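Local structure of thermospermine synthase (Medicago truncatula, 6BQ6) at residues 55-60 / 135-140; 95-100 / 273-278; 28-33 / 42-47; 125-130 / 156-161. The protein probably transfers an aminopropyl group from S-adenosyl 3-(methylsulfanyl)propylamine to spermidine, giving thermospermine and S-methyl-5'-thioadenosine. One frame throughout, in Å; residues are numbered along the deposited sequence.

How the contacts relate
Contacts 1 and 4 meet directly: CG1 of Val138 packs on CG1 of Val159 at 4.0 Å, so helix 135-144 lies against the edge strand of contact 4. At the other end of that strand pair, Leu96 CD2 of contact 2 comes to 3.9 Å from Ile125 CD1. Contacts 1 and 2 lie on opposite sides of the chain's centre, with their own centres about 34 Å apart. Contact 3, the N-terminal hairpin, is about 21 Å from contact 1 between centres. Thermospermine touches Glu33 of contact 3 and lies about 6 Å from the Gln57 side chain of contact 1. In contact 4, the side chain of Met130 is about 9 Å from the bound thermospermine. Contact 2 is remote from this pocket.

Contact 1. Residues 55-60 / 135-140; sequences QYQDIA and EEVVEF
Gln57 NE2 lies 3.4 Å from the CG2 methyl of Val137, while its hydrogen bond goes to OD2 of Asp134, just ahead of helix 135-144. The other oxygen of that carboxylate, OD1, pairs with the backbone N of Glu136, so Asp134 ties the glutamine amide to the first turn. Gln57 gets there with CG lodged between its backbone N and carbonyl carbon (chi1 62°) and the rest of the chain extended, crossing Val137 at about a right angle.

Ile59 is the largest single contributor to the buried surface, and it offers a different branch to each partner. Its CD1 reaches Val137 CG2 at 4.0 Å. The CG2 methyl sits over a face of the Phe140 ring, 4.0 Å from the centroid and 14° off the ring normal, a CH-pi contact. The first torsion sets CG1 beside the backbone N and CG2 opposite that N, which splits the two branches between valine and ring. The Phe140 ring also meets the rings of His50 and Tyr144.

Strand 58-60 and helix 135-140 run nearly parallel, 12° between their directions, with their axes 9.9 Å apart. The N-terminal beta sheet is thereby packed on the catalytic domain. Gln57 and Asp132 both bind adenosine when that ligand is present, and helix 135-144 follows the strand that ends in Asp132: the strand-turn-helix setting of a nucleoside site in a Rossmann-like methyltransferase fold.

Contact 2. Residues 95-100 / 273-278; sequences ALLHHP and EELDIR
The side chains of Leu97 and Arg278 run alongside one another, pointing opposite ways, the leucine's CD2 lying against CB of the arginine at 3.7 Å while the guanidinium runs back to the leucine's own backbone. With chi2 and chi3 both near 180°, the arginine is straight from CG to NE, and this length carries NH1 to Leu97 O at 2.9 Å. That hydrogen bond is somewhat bent (146° at the hydrogen), and the carbonyl oxygen stands 23° out of the guanidinium plane.

On the NE side the fit is flatter. Glu274, one turn earlier in the same helix, accepts from NE at 2.8 Å through the anti lone pair of OE2, almost exactly in the guanidinium plane. Two bonds from different edges thus fix the rotation of the group: one salt bridge inside its helix, one hydrogen bond across to the neighbouring helix.

Leu275 inserts a single methyl. Its CD2 touches Leu97 CB at 3.7 Å and approaches the imidazole of His98 obliquely, 3.9 Å from CE1; that ring is itself held by a hydrogen bond from ND1 to Pro94 O and meets the ring of Phe295. Were Arg278 cut back to alanine, Leu97 O would probably lose this donor and Glu274 its cationic mate.

Nearby, Arg282 NH1 donates to His99 O, close to Arg278 NH1 despite the like charge. The chemistry implies that helix 272-282 is fastened to the end of helix 84-98 by two charged donors meeting the carbonyl oxygens of Leu97 and His99, with leucine packing alongside and Glu274 probably offsetting part of the positive charge.

Contact 3. Residues 28-33 / 42-47; sequences SCWYEE and CFALNS
Trp30 and Ala44 face each other as a non-hydrogen-bonded pair of an antiparallel beta hairpin, strands 29-34 and 39-45. With CG beside its backbone N (chi1 -66°), Trp30 lays the indole over the alanine, whose CB is 4.2 Å from the centroid of the six-membered ring and 12° off its normal. Beside it, Trp30 CE3 touches Cys42 CB at 3.7 Å.

From the opposite face of the hairpin, Tyr31 and Phe43 run out alongside each other. Their CD2 atoms are 3.7 Å apart, but the planes make 52°, an oblique pairing. Tyr31 CB also rests on Leu45 CG.

Backbone bonds set this register. Tyr31 N donates to Phe43 O at 2.8 Å, and Phe43 N returns a bond to Tyr31 O at 2.9 Å. Leu45 N bonds to Cys29 O, next to the corner where the chain leaves the hairpin.

Farther out, Cys29, Trp30 and Tyr31 continue the ladder with a second subunit, and Arg40 of a third subunit makes a cation-pi contact with Trp30, so this hairpin is built into the tetramer. Glu33 OE1 is hydrogen-bonded to Leu77 N, holding a residue that touches thermospermine. At the hairpin's open end, one water donates to both Cys29 O (3.0 Å) and Leu45 O (3.1 Å).

Contact 4. Residues 125-130 / 156-161; sequences IDKVVM and RLEVVI
Arg156 NH1 donates to Ile125 O at 2.9 Å in a nearly straight bond, 168° at the hydrogen. The oxygen lies in the guanidinium plane, yet NH1 stands 36° above the carbonyl plane. CG and CD of the arginine run along the carbonyls of Asp126 and Ile125, and the bend at chi3 (-69°) turns NH1 onto Ile125 O, while NH2 forms a salt bridge with Asp154 and bonds to Leu120 O. A leucine in its place would probably leave Ile125 O and Asp154 without their donor and let the start of the strand pair shift.

Backbone bonds then zip the two parallel strands: Val128 N to Arg156 O, Glu158 N to Val128 O, Met130 N to Glu158 O and Val160 N to Met130 O.

Apolar contacts occupy both sides of the sheet. Val128 CG1 meets Leu157 CD1 at 3.8 Å; farther along, the methyl CE of Met130 comes to 4.2 Å from Leu157 CD2. On the reverse side Val129 CG1 touches Val160 CG2 at 4.0 Å.

Charge plays a lesser part: Lys127 NZ is 4.3 Å from Glu158 OE1, too far for a salt bridge, and its ion pair is with Glu173.

Strand 157-161 forms one edge of the Rossmann-like sheet, beside strand 127-132, which is joined on its other side to strand 104-107. Helices 114-120, 135-144 and 149-153 pack on the face carrying Val128, Met130, Leu157 and Val159.

Contact 1. Residues 55-60 / 135-140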
# COMPACT_ATOMS: atom_id res chain seq x y z
N GLN B 55 -10.88 -0.90 -26.07
CA GLN B 55 -10.01 0.29 -26.25
C GLN B 55 -10.47 1.46 -25.42
O GLN B 55 -9.68 2.39 -25.19
CB GLN B 55 -9.70 0.69 -27.74
CG GLN B 55 -10.82 1.16 -28.62
CD GLN B 55 -11.17 2.64 -28.42
OE1 GLN B 55 -10.37 3.55 -28.69
NE2 GLN B 55 -12.38 2.87 -27.99
N TYR B 56 -11.71 1.41 -24.91
CA TYR B 56 -12.16 2.41 -23.95
C TYR B 56 -11.61 2.21 -22.56
O TYR B 56 -11.31 3.20 -21.88
CB TYR B 56 -13.69 2.43 -23.83
CG TYR B 56 -14.35 2.90 -25.06
CD1 TYR B 56 -14.32 4.26 -25.39
CD2 TYR B 56 -14.99 2.02 -25.89
CE1 TYR B 56 -14.92 4.70 -26.55
CE2 TYR B 56 -15.59 2.45 -27.06
CZ TYR B 56 -15.54 3.80 -27.38
OH TYR B 56 -16.12 4.24 -28.55
N GLN B 57 -11.51 0.97 -22.08
CA GLN B 57 -11.21 0.77 -20.65
C GLN B 57 -10.94 -0.69 -20.30
O GLN B 57 -11.46 -1.57 -20.95
CB GLN B 57 -12.38 1.29 -19.77
CG GLN B 57 -13.69 0.55 -20.03
CD GLN B 57 -14.92 1.39 -19.73
OE1 GLN B 57 -14.93 2.16 -18.77
NE2 GLN B 57 -15.95 1.23 -20.53
N ASP B 58 -10.09 -0.92 -19.30
CA ASP B 58 -9.87 -2.23 -18.71
C ASP B 58 -11.04 -2.57 -17.81
O ASP B 58 -11.66 -1.70 -17.25
CB ASP B 58 -8.59 -2.28 -17.86
CG ASP B 58 -7.31 -2.11 -18.69
OD1 ASP B 58 -7.35 -2.18 -19.95
OD2 ASP B 58 -6.25 -1.88 -18.06
N ILE B 59 -11.32 -3.86 -17.71
CA ILE B 59 -12.48 -4.39 -17.04
C ILE B 59 -11.99 -5.49 -16.13
O ILE B 59 -11.22 -6.31 -16.56
CB ILE B 59 -13.47 -5.00 -18.07
CG1 ILE B 59 -13.81 -3.94 -19.13
CG2 ILE B 59 -14.70 -5.50 -17.33
CD1 ILE B 59 -14.33 -4.46 -20.44
N ALA B 60 -12.42 -5.50 -14.87
CA ALA B 60 -12.02 -6.53 -13.90
C ALA B 60 -13.20 -6.83 -12.98
O ALA B 60 -13.98 -5.92 -12.66
CB ALA B 60 -10.83 -6.05 -13.07
N GLU B 135 -19.61 -1.81 -25.88
CA GLU B 135 -20.29 -3.08 -25.97
C GLU B 135 -19.60 -4.17 -25.15
O GLU B 135 -20.25 -5.10 -24.67
CB GLU B 135 -20.36 -3.51 -27.44
CG GLU B 135 -21.22 -4.74 -27.67
CD GLU B 135 -21.50 -4.96 -29.14
OE1 GLU B 135 -20.62 -4.59 -29.96
OE2 GLU B 135 -22.59 -5.50 -29.48
N GLU B 136 -18.30 -4.06 -24.96
CA GLU B 136 -17.59 -5.12 -24.21
C GLU B 136 -17.97 -5.10 -22.76
O GLU B 136 -18.11 -6.16 -22.15
CB GLU B 136 -16.09 -5.02 -24.41
CG GLU B 136 -15.73 -5.52 -25.81
CD GLU B 136 -14.24 -5.70 -26.04
OE1 GLU B 136 -13.55 -6.07 -25.07
OE2 GLU B 136 -13.78 -5.46 -27.19
N VAL B 137 -18.27 -3.93 -22.21
CA VAL B 137 -18.75 -3.84 -20.82
C VAL B 137 -20.14 -4.48 -20.72
O VAL B 137 -20.40 -5.26 -19.82
CB VAL B 137 -18.78 -2.40 -20.30
CG1 VAL B 137 -19.54 -2.31 -18.96
CG2 VAL B 137 -17.36 -1.86 -20.17
N VAL B 138 -21.02 -4.17 -21.67
CA VAL B 138 -22.38 -4.73 -21.66
C VAL B 138 -22.31 -6.23 -21.71
O VAL B 138 -22.97 -6.93 -20.95
CB VAL B 138 -23.23 -4.21 -22.83
CG1 VAL B 138 -24.56 -4.93 -22.89
CG2 VAL B 138 -23.43 -2.73 -22.64
N GLU B 139 -21.52 -6.72 -22.66
CA GLU B 139 -21.47 -8.17 -22.87
C GLU B 139 -20.82 -8.88 -21.67
O GLU B 139 -21.27 -9.95 -21.27
CB GLU B 139 -20.77 -8.47 -24.18
CG GLU B 139 -21.63 -8.13 -25.40
CD GLU B 139 -22.90 -9.00 -25.52
OE1 GLU B 139 -22.91 -10.18 -25.10
OE2 GLU B 139 -23.92 -8.48 -25.97
N PHE B 140 -19.80 -8.23 -21.09
CA PHE B 140 -19.17 -8.77 -19.89
C PHE B 140 -20.20 -8.91 -18.78
O PHE B 140 -20.33 -9.96 -18.17
CB PHE B 140 -18.05 -7.86 -19.44
CG PHE B 140 -17.31 -8.39 -18.26
CD1 PHE B 140 -16.35 -9.34 -18.42
CD2 PHE B 140 -17.64 -8.00 -17.00
CE1 PHE B 140 -15.71 -9.89 -17.33
CE2 PHE B 140 -16.99 -8.53 -15.88
CZ PHE B 140 -16.02 -9.46 -16.06

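Contact 2. Residues 95-100 / 273-278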
# COMPACT_ATOMS: atom_id res chain seq x y z
N ALA B 95 -36.79 9.34 -9.38
CA ALA B 95 -37.28 9.87 -10.66
C ALA B 95 -38.58 9.25 -11.08
O ALA B 95 -39.57 9.94 -11.36
CB ALA B 95 -36.24 9.73 -11.74
N LEU B 96 -38.63 7.92 -11.11
CA LEU B 96 -39.85 7.27 -11.66
C LEU B 96 -41.04 7.49 -10.73
O LEU B 96 -42.18 7.67 -11.17
CB LEU B 96 -39.65 5.81 -11.92
CG LEU B 96 -39.08 5.49 -13.32
CD1 LEU B 96 -37.66 5.99 -13.52
CD2 LEU B 96 -39.20 4.01 -13.58
N LEU B 97 -40.79 7.50 -9.42
CA LEU B 97 -41.87 7.71 -8.49
C LEU B 97 -42.47 9.12 -8.53
O LEU B 97 -43.63 9.28 -8.20
CB LEU B 97 -41.42 7.36 -7.05
CG LEU B 97 -41.09 5.90 -6.82
CD1 LEU B 97 -40.33 5.70 -5.53
CD2 LEU B 97 -42.37 5.04 -6.82
N HIS B 98 -41.70 10.12 -8.88
CA HIS B 98 -42.19 11.45 -8.98
C HIS B 98 -42.96 11.65 -10.26
O HIS B 98 -43.71 12.63 -10.35
CB HIS B 98 -41.08 12.47 -8.88
CG HIS B 98 -40.61 12.75 -7.46
ND1 HIS B 98 -39.75 11.93 -6.79
CD2 HIS B 98 -40.93 13.74 -6.60
CE1 HIS B 98 -39.55 12.40 -5.57
NE2 HIS B 98 -40.23 13.52 -5.44
N HIS B 99 -42.79 10.73 -11.21
CA HIS B 99 -43.51 10.78 -12.47
C HIS B 99 -44.91 10.20 -12.31
O HIS B 99 -45.11 9.23 -11.57
CB HIS B 99 -42.74 9.98 -13.51
CG HIS B 99 -43.14 10.34 -14.89
ND1 HIS B 99 -44.27 9.84 -15.48
CD2 HIS B 99 -42.60 11.22 -15.78
CE1 HIS B 99 -44.41 10.37 -16.68
NE2 HIS B 99 -43.42 11.22 -16.89
N PRO B 100 -45.92 10.78 -13.00
CA PRO B 100 -47.28 10.26 -12.79
C PRO B 100 -47.52 8.86 -13.34
O PRO B 100 -48.27 8.07 -12.75
CB PRO B 100 -48.16 11.34 -13.45
CG PRO B 100 -47.28 12.03 -14.42
CD PRO B 100 -45.92 12.04 -13.74
N GLU B 273 -44.88 9.83 2.55
CA GLU B 273 -45.95 8.86 2.49
C GLU B 273 -46.47 8.65 1.09
O GLU B 273 -46.80 7.54 0.75
CB GLU B 273 -47.10 9.24 3.42
CG GLU B 273 -46.77 9.22 4.90
CD GLU B 273 -45.94 10.38 5.36
OE1 GLU B 273 -45.82 11.41 4.65
OE2 GLU B 273 -45.33 10.30 6.43
N GLU B 274 -46.57 9.71 0.30
CA GLU B 274 -47.00 9.55 -1.09
C GLU B 274 -46.02 8.72 -1.90
O GLU B 274 -46.40 7.84 -2.66
CB GLU B 274 -47.26 10.90 -1.79
CG GLU B 274 -47.83 10.76 -3.23
CD GLU B 274 -48.92 9.69 -3.44
OE1 GLU B 274 -49.75 9.41 -2.55
OE2 GLU B 274 -48.99 9.13 -4.55
N LEU B 275 -44.73 8.96 -1.67
CA LEU B 275 -43.74 8.08 -2.25
C LEU B 275 -43.93 6.62 -1.83
O LEU B 275 -43.85 5.75 -2.67
CB LEU B 275 -42.31 8.53 -1.86
CG LEU B 275 -41.89 9.79 -2.55
CD1 LEU B 275 -40.64 10.39 -1.94
CD2 LEU B 275 -41.66 9.55 -4.03
N ASP B 276 -44.17 6.34 -0.54
CA ASP B 276 -44.37 4.92 -0.13
C ASP B 276 -45.58 4.27 -0.80
O ASP B 276 -45.55 3.10 -1.17
CB ASP B 276 -44.48 4.77 1.38
CG ASP B 276 -43.17 5.02 2.09
OD1 ASP B 276 -42.09 4.72 1.50
OD2 ASP B 276 -43.19 5.52 3.24
N ILE B 277 -46.62 5.07 -0.96
CA ILE B 277 -47.85 4.59 -1.63
C ILE B 277 -47.58 4.22 -3.05
O ILE B 277 -47.98 3.15 -3.49
CB ILE B 277 -48.99 5.61 -1.54
CG1 ILE B 277 -49.54 5.60 -0.11
CG2 ILE B 277 -50.14 5.23 -2.49
CD1 ILE B 277 -50.32 6.83 0.25
N ARG B 278 -46.84 5.09 -3.75
CA ARG B 278 -46.43 4.82 -5.12
C ARG B 278 -45.54 3.61 -5.24
O ARG B 278 -45.69 2.86 -6.17
CB ARG B 278 -45.78 6.05 -5.76
CG ARG B 278 -46.77 7.17 -5.96
CD ARG B 278 -46.15 8.40 -6.55
NE ARG B 278 -47.12 9.53 -6.62
CZ ARG B 278 -47.13 10.46 -7.59
NH1 ARG B 278 -46.24 10.47 -8.57
NH2 ARG B 278 -48.06 11.43 -7.55

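Contact 3. Residues 28-33 / 42-47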
# COMPACT_ATOMS: atom_id res chain seq x y z
N SER B 28 -3.24 -11.42 2.87
CA SER B 28 -2.08 -11.03 2.12
C SER B 28 -2.43 -10.32 0.81
O SER B 28 -1.58 -9.60 0.31
CB SER B 28 -1.20 -12.26 1.83
OG SER B 28 -1.83 -13.16 0.93
N CYS B 29 -3.63 -10.56 0.25
CA CYS B 29 -4.00 -10.02 -1.06
C CYS B 29 -5.04 -8.92 -0.93
O CYS B 29 -6.05 -9.10 -0.25
CB CYS B 29 -4.51 -11.11 -2.02
SG CYS B 29 -3.18 -12.30 -2.40
N TRP B 30 -4.79 -7.80 -1.62
CA TRP B 30 -5.57 -6.57 -1.48
C TRP B 30 -5.89 -5.97 -2.84
O TRP B 30 -5.05 -5.97 -3.70
CB TRP B 30 -4.77 -5.54 -0.65
CG TRP B 30 -4.60 -5.98 0.76
CD1 TRP B 30 -3.62 -6.77 1.23
CD2 TRP B 30 -5.47 -5.72 1.85
NE1 TRP B 30 -3.81 -7.02 2.58
CE2 TRP B 30 -4.97 -6.40 2.97
CE3 TRP B 30 -6.66 -4.99 1.99
CZ2 TRP B 30 -5.59 -6.35 4.22
CZ3 TRP B 30 -7.27 -4.94 3.22
CH2 TRP B 30 -6.73 -5.61 4.33
N TYR B 31 -7.11 -5.48 -3.02
CA TYR B 31 -7.44 -4.51 -4.04
C TYR B 31 -7.27 -3.11 -3.45
O TYR B 31 -7.83 -2.81 -2.42
CB TYR B 31 -8.89 -4.67 -4.50
CG TYR B 31 -9.39 -3.52 -5.36
CD1 TYR B 31 -8.87 -3.31 -6.61
CD2 TYR B 31 -10.37 -2.63 -4.90
CE1 TYR B 31 -9.27 -2.24 -7.40
CE2 TYR B 31 -10.81 -1.59 -5.69
CZ TYR B 31 -10.23 -1.40 -6.95
OH TYR B 31 -10.63 -0.35 -7.76
N GLU B 32 -6.59 -2.22 -4.17
CA GLU B 32 -6.33 -0.89 -3.69
C GLU B 32 -6.85 0.10 -4.71
O GLU B 32 -6.64 -0.02 -5.91
CB GLU B 32 -4.83 -0.76 -3.55
CG GLU B 32 -4.31 0.63 -3.34
CD GLU B 32 -2.80 0.57 -3.34
OE1 GLU B 32 -2.24 1.12 -4.33
OE2 GLU B 32 -2.24 -0.12 -2.41
N GLU B 33 -7.55 1.09 -4.22
CA GLU B 33 -7.97 2.20 -5.02
C GLU B 33 -7.58 3.52 -4.37
O GLU B 33 -7.78 3.74 -3.16
CB GLU B 33 -9.45 2.16 -5.23
CG GLU B 33 -9.86 3.17 -6.32
CD GLU B 33 -11.25 2.98 -6.88
OE1 GLU B 33 -11.79 1.89 -6.79
OE2 GLU B 33 -11.81 3.94 -7.45
N CYS B 42 -8.62 0.13 0.67
CA CYS B 42 -8.15 -1.21 0.29
C CYS B 42 -9.05 -2.32 0.81
O CYS B 42 -9.46 -2.29 1.96
CB CYS B 42 -6.74 -1.45 0.77
SG CYS B 42 -5.67 0.01 0.49
N PHE B 43 -9.41 -3.24 -0.08
CA PHE B 43 -10.29 -4.36 0.25
C PHE B 43 -9.50 -5.65 0.17
O PHE B 43 -8.83 -5.91 -0.84
CB PHE B 43 -11.43 -4.51 -0.77
CG PHE B 43 -12.18 -3.28 -1.07
CD1 PHE B 43 -12.24 -2.21 -0.19
CD2 PHE B 43 -12.92 -3.21 -2.25
CE1 PHE B 43 -13.00 -1.11 -0.50
CE2 PHE B 43 -13.66 -2.10 -2.55
CZ PHE B 43 -13.70 -1.05 -1.69
N ALA B 44 -9.62 -6.51 1.17
CA ALA B 44 -8.96 -7.82 1.08
C ALA B 44 -9.67 -8.61 -0.03
O ALA B 44 -10.89 -8.47 -0.23
CB ALA B 44 -9.04 -8.57 2.37
N LEU B 45 -8.88 -9.38 -0.75
CA LEU B 45 -9.29 -10.08 -1.94
C LEU B 45 -9.36 -11.59 -1.73
O LEU B 45 -8.39 -12.20 -1.25
CB LEU B 45 -8.28 -9.85 -3.03
CG LEU B 45 -8.32 -8.72 -4.01
CD1 LEU B 45 -7.10 -8.79 -4.92
CD2 LEU B 45 -9.55 -8.86 -4.86
N ASN B 46 -10.46 -12.20 -2.16
CA ASN B 46 -10.56 -13.67 -2.29
C ASN B 46 -9.98 -14.10 -3.64
O ASN B 46 -9.16 -15.03 -3.74
CB ASN B 46 -12.02 -14.13 -2.22
CG ASN B 46 -12.62 -14.03 -0.82
OD1 ASN B 46 -11.99 -14.42 0.16
ND2 ASN B 46 -13.88 -13.58 -0.73
N SER B 47 -10.42 -13.46 -4.72
CA SER B 47 -9.90 -13.84 -6.02
C SER B 47 -10.09 -12.76 -7.04
O SER B 47 -10.78 -11.76 -6.79
CB SER B 47 -10.48 -15.18 -6.49
OG SER B 47 -11.78 -15.03 -6.88
O HOH W 1 -6.65 -11.57 1.27

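Contact 4. Residues 125-130 / 156-161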
# COMPACT_ATOMS: atom_id res chain seq x y z
N ILE B 125 -43.64 0.55 -16.64
CA ILE B 125 -42.66 0.61 -17.70
C ILE B 125 -43.00 -0.37 -18.81
O ILE B 125 -43.20 -1.56 -18.56
CB ILE B 125 -41.22 0.35 -17.14
CG1 ILE B 125 -40.77 1.53 -16.25
CG2 ILE B 125 -40.21 0.04 -18.23
CD1 ILE B 125 -40.45 2.78 -17.02
N ASP B 126 -43.00 0.15 -20.02
CA ASP B 126 -43.16 -0.63 -21.27
C ASP B 126 -41.86 -0.79 -22.08
O ASP B 126 -41.69 -1.78 -22.80
CB ASP B 126 -44.21 0.05 -22.14
CG ASP B 126 -45.61 0.01 -21.55
OD1 ASP B 126 -45.95 -0.93 -20.75
OD2 ASP B 126 -46.43 0.88 -21.92
N LYS B 127 -40.96 0.20 -22.01
CA LYS B 127 -39.69 0.13 -22.75
C LYS B 127 -38.59 0.81 -22.00
O LYS B 127 -38.79 1.92 -21.46
CB LYS B 127 -39.81 0.77 -24.11
CG LYS B 127 -38.60 0.51 -25.00
CD LYS B 127 -38.88 0.90 -26.45
CE LYS B 127 -38.43 2.33 -26.71
NZ LYS B 127 -38.15 2.56 -28.14
N VAL B 128 -37.45 0.17 -21.98
CA VAL B 128 -36.16 0.75 -21.50
C VAL B 128 -35.12 0.61 -22.61
O VAL B 128 -34.91 -0.47 -23.19
CB VAL B 128 -35.62 0.04 -20.25
CG1 VAL B 128 -34.26 0.60 -19.83
CG2 VAL B 128 -36.59 0.07 -19.07
N VAL B 129 -34.51 1.71 -22.97
CA VAL B 129 -33.38 1.71 -23.87
C VAL B 129 -32.12 1.99 -23.09
O VAL B 129 -32.07 3.02 -22.42
CB VAL B 129 -33.53 2.82 -24.94
CG1 VAL B 129 -32.33 2.78 -25.90
CG2 VAL B 129 -34.80 2.64 -25.72
N MET B 130 -31.11 1.12 -23.20
CA MET B 130 -29.82 1.27 -22.53
C MET B 130 -28.85 1.62 -23.62
O MET B 130 -28.65 0.80 -24.53
CB MET B 130 -29.37 0.00 -21.83
CG MET B 130 -28.03 0.11 -21.10
SD MET B 130 -27.19 -1.49 -20.90
CE MET B 130 -28.54 -2.37 -20.18
N ARG B 156 -38.74 -5.94 -22.59
CA ARG B 156 -38.90 -4.50 -22.59
C ARG B 156 -37.58 -3.76 -22.77
O ARG B 156 -37.61 -2.56 -23.02
CB ARG B 156 -39.57 -4.07 -21.31
CG ARG B 156 -41.03 -4.52 -21.18
CD ARG B 156 -41.58 -4.07 -19.85
NE ARG B 156 -40.95 -4.81 -18.75
CZ ARG B 156 -40.99 -4.49 -17.47
NH1 ARG B 156 -41.65 -3.44 -17.04
NH2 ARG B 156 -40.36 -5.24 -16.60
N LEU B 157 -36.46 -4.47 -22.64
CA LEU B 157 -35.12 -3.86 -22.73
C LEU B 157 -34.55 -3.89 -24.15
O LEU B 157 -34.55 -4.94 -24.80
CB LEU B 157 -34.15 -4.55 -21.78
CG LEU B 157 -32.71 -4.00 -21.71
CD1 LEU B 157 -32.71 -2.55 -21.29
CD2 LEU B 157 -31.91 -4.87 -20.78
N GLU B 158 -34.10 -2.73 -24.62
CA GLU B 158 -33.33 -2.62 -25.86
C GLU B 158 -31.94 -2.06 -25.51
O GLU B 158 -31.85 -1.00 -24.89
CB GLU B 158 -34.01 -1.69 -26.84
CG GLU B 158 -33.23 -1.60 -28.18
CD GLU B 158 -33.83 -0.72 -29.25
OE1 GLU B 158 -34.96 -0.20 -29.06
OE2 GLU B 158 -33.16 -0.56 -30.32
N VAL B 159 -30.88 -2.75 -25.94
CA VAL B 159 -29.52 -2.29 -25.78
C VAL B 159 -29.09 -1.67 -27.12
O VAL B 159 -29.23 -2.27 -28.18
CB VAL B 159 -28.60 -3.46 -25.37
CG1 VAL B 159 -27.14 -3.00 -25.31
CG2 VAL B 159 -29.04 -4.07 -24.06
N VAL B 160 -28.61 -0.44 -27.06
CA VAL B 160 -28.07 0.27 -28.20
C VAL B 160 -26.64 0.61 -27.88
O VAL B 160 -26.35 1.09 -26.78
CB VAL B 160 -28.85 1.56 -28.50
CG1 VAL B 160 -28.15 2.37 -29.59
CG2 VAL B 160 -30.27 1.25 -28.94
N ILE B 161 -25.74 0.32 -28.80
CA ILE B 161 -24.33 0.67 -28.64
C ILE B 161 -24.07 1.94 -29.42
O ILE B 161 -23.99 1.94 -30.65
CB ILE B 161 -23.39 -0.46 -29.10
CG1 ILE B 161 -23.75 -1.80 -28.38
CG2 ILE B 161 -21.94 -0.03 -28.81
CD1 ILE B 161 -23.70 -1.75 -26.86